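Local structure of soluble lytic murein transglycosylase (Pseudomonas aeruginosa, 5OHU) at residues Gln502-Met507 / Thr517-Leu522. The protein cleaves the glycan strands of peptidoglycan as a lytic transglycosylase, taking part in both exolytic and endolytic turnover of the cell wall. Numbering follows the deposited sequence.
Sequences QESAFM and TGLMQL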
loop_
_atom_site.group_PDB
_atom_site.type_symbol
_atom_site.label_atom_id
_atom_site.label_comp_id
_atom_site.label_asym_id
_atom_site.label_seq_id
_atom_site.Cartn_x
_atom_site.Cartn_y
_atom_site.Cartn_z
ATOM N N GLN A 502 -10.040 -4.364 11.154
ATOM C CA GLN A 502 -9.076 -4.500 10.064
ATOM C C GLN A 502 -9.708 -4.229 8.705
ATOM O O GLN A 502 -9.109 -3.553 7.866
ATOM C CB GLN A 502 -8.471 -5.910 10.091
ATOM C CG GLN A 502 -7.586 -6.309 8.928
ATOM C CD GLN A 502 -6.363 -5.398 8.725
ATOM O OE1 GLN A 502 -6.023 -5.046 7.587
ATOM N NE2 GLN A 502 -5.770 -4.935 9.828
ATOM N N GLU A 503 -10.915 -4.735 8.474
ATOM C CA GLU A 503 -11.498 -4.683 7.139
ATOM C C GLU A 503 -11.939 -3.269 6.771
ATOM O O GLU A 503 -11.655 -2.786 5.670
ATOM C CB GLU A 503 -12.682 -5.657 7.045
ATOM C CG GLU A 503 -12.297 -7.136 6.975
ATOM C CD GLU A 503 -11.531 -7.495 5.699
ATOM O OE1 GLU A 503 -10.867 -8.547 5.681
ATOM O OE2 GLU A 503 -11.587 -6.725 4.714
ATOM N N SER A 504 -12.653 -2.600 7.673
ATOM C CA SER A 504 -13.292 -1.329 7.373
ATOM C C SER A 504 -12.935 -0.216 8.338
ATOM O O SER A 504 -13.294 0.936 8.071
ATOM C CB SER A 504 -14.823 -1.478 7.388
ATOM O OG SER A 504 -15.266 -1.716 8.724
ATOM N N ALA A 505 -12.280 -0.526 9.461
ATOM C CA ALA A 505 -12.077 0.447 10.537
ATOM C C ALA A 505 -13.410 1.063 10.946
ATOM O O ALA A 505 -13.511 2.257 11.238
ATOM C CB ALA A 505 -11.072 1.528 10.129
ATOM N N PHE A 506 -14.454 0.238 10.912
ATOM C CA PHE A 506 -15.793 0.585 11.369
ATOM C C PHE A 506 -16.458 1.676 10.542
ATOM O O PHE A 506 -17.374 2.344 11.022
ATOM C CB PHE A 506 -15.773 0.967 12.849
ATOM C CG PHE A 506 -15.715 -0.217 13.755
ATOM C CD1 PHE A 506 -14.494 -0.809 14.063
ATOM C CD2 PHE A 506 -16.884 -0.763 14.278
ATOM C CE1 PHE A 506 -14.438 -1.918 14.886
ATOM C CE2 PHE A 506 -16.839 -1.863 15.112
ATOM C CZ PHE A 506 -15.616 -2.443 15.416
ATOM N N MET A 507 -16.061 1.854 9.290
ATOM C CA MET A 507 -16.818 2.691 8.369
ATOM C C MET A 507 -17.768 1.794 7.586
ATOM O O MET A 507 -17.340 1.050 6.700
ATOM C CB MET A 507 -15.887 3.474 7.452
ATOM C CG MET A 507 -14.936 4.377 8.223
ATOM S SD MET A 507 -15.504 5.933 9.005
ATOM C CE MET A 507 -16.424 5.409 10.453
ATOM N N THR A 517 -17.786 -4.620 0.307
ATOM C CA THR A 517 -18.705 -3.606 0.805
ATOM C C THR A 517 -18.960 -3.780 2.293
ATOM O O THR A 517 -19.257 -4.888 2.749
ATOM C CB THR A 517 -20.037 -3.682 0.058
ATOM O OG1 THR A 517 -19.789 -3.694 -1.352
ATOM C CG2 THR A 517 -20.909 -2.497 0.406
ATOM N N GLY A 518 -18.862 -2.685 3.037
ATOM C CA GLY A 518 -19.419 -2.595 4.373
ATOM C C GLY A 518 -18.414 -2.878 5.476
ATOM O O GLY A 518 -17.198 -2.946 5.262
ATOM N N LEU A 519 -18.965 -3.037 6.693
ATOM C CA LEU A 519 -18.139 -3.216 7.891
ATOM C C LEU A 519 -17.178 -4.386 7.748
ATOM O O LEU A 519 -16.031 -4.320 8.208
ATOM C CB LEU A 519 -19.028 -3.421 9.116
ATOM C CG LEU A 519 -19.739 -2.147 9.566
ATOM C CD1 LEU A 519 -20.805 -2.447 10.614
ATOM C CD2 LEU A 519 -18.728 -1.106 10.086
ATOM N N MET A 520 -17.628 -5.463 7.114
ATOM C CA MET A 520 -16.863 -6.691 7.020
ATOM C C MET A 520 -16.414 -6.986 5.590
ATOM O O MET A 520 -15.853 -8.061 5.340
ATOM C CB MET A 520 -17.695 -7.824 7.625
ATOM C CG MET A 520 -17.696 -7.745 9.146
ATOM S SD MET A 520 -18.563 -9.130 9.942
ATOM C CE MET A 520 -17.108 -10.184 10.248
ATOM N N GLN A 521 -16.594 -6.027 4.668
ATOM C CA GLN A 521 -15.978 -6.043 3.336
ATOM C C GLN A 521 -16.351 -7.316 2.577
ATOM O O GLN A 521 -15.502 -8.087 2.124
ATOM C CB GLN A 521 -14.448 -5.876 3.431
ATOM C CG GLN A 521 -14.011 -4.467 3.806
ATOM C CD GLN A 521 -14.334 -3.462 2.697
ATOM O OE1 GLN A 521 -13.511 -3.203 1.814
ATOM N NE2 GLN A 521 -15.545 -2.908 2.736
ATOM N N LEU A 522 -17.649 -7.539 2.473
ATOM C CA LEU A 522 -18.159 -8.729 1.821
ATOM C C LEU A 522 -18.242 -8.513 0.319
ATOM O O LEU A 522 -18.699 -7.464 -0.149
ATOM C CB LEU A 522 -19.542 -9.092 2.363
ATOM C CG LEU A 522 -19.625 -9.376 3.863
ATOM C CD1 LEU A 522 -21.083 -9.638 4.281
ATOM C CD2 LEU A 522 -18.718 -10.554 4.204
#
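The side chains of Glu503 and Gln521 cross, with carboxylate and amide planes 32° apart and no stacking. They join the Glu-Ser and Gly-Leu-Met-Gln motifs of the lysozyme-like Slt domain. In relatives of this family the Glu-Ser motif carries the catalytic glutamate. Glu503 OE2 is 3.2 Å from Gln521 CB, and both CB and CG of Gln521 lie on one side of the carboxylate plane. Glu503 OE1 is hydrogen-bonded to Tyr610. On one side of the Gln521 amide plane lies Glu503 O, nearer the CG end and 3.4 Å from Gln521 CG. Gln521 NE2 bonds to Gly518 O at 3.0 Å, on a lone pair in the carbonyl plane, with the oxygen tilted slightly from the amide plane.

The first motif lies on helix 493-504; the second lies in the loop before helix 524-534. Gly518 O also accepts Gln521 N, which closes a type I turn. Gln521 CG is anti to its carbonyl carbon, and a bend at chi2 (-67°) turns the amide back to Gly518 O. Asn550 and Tyr576 bind the backbone of Met520.

Leu519 CD2 packs 3.6 Å from Phe506 CA, within the type I' turn Ser504-Met507. Ser504 bridges the two segments: its OG donates to Leu519 O at 2.8 Å, tilted 16° from the carbonyl plane.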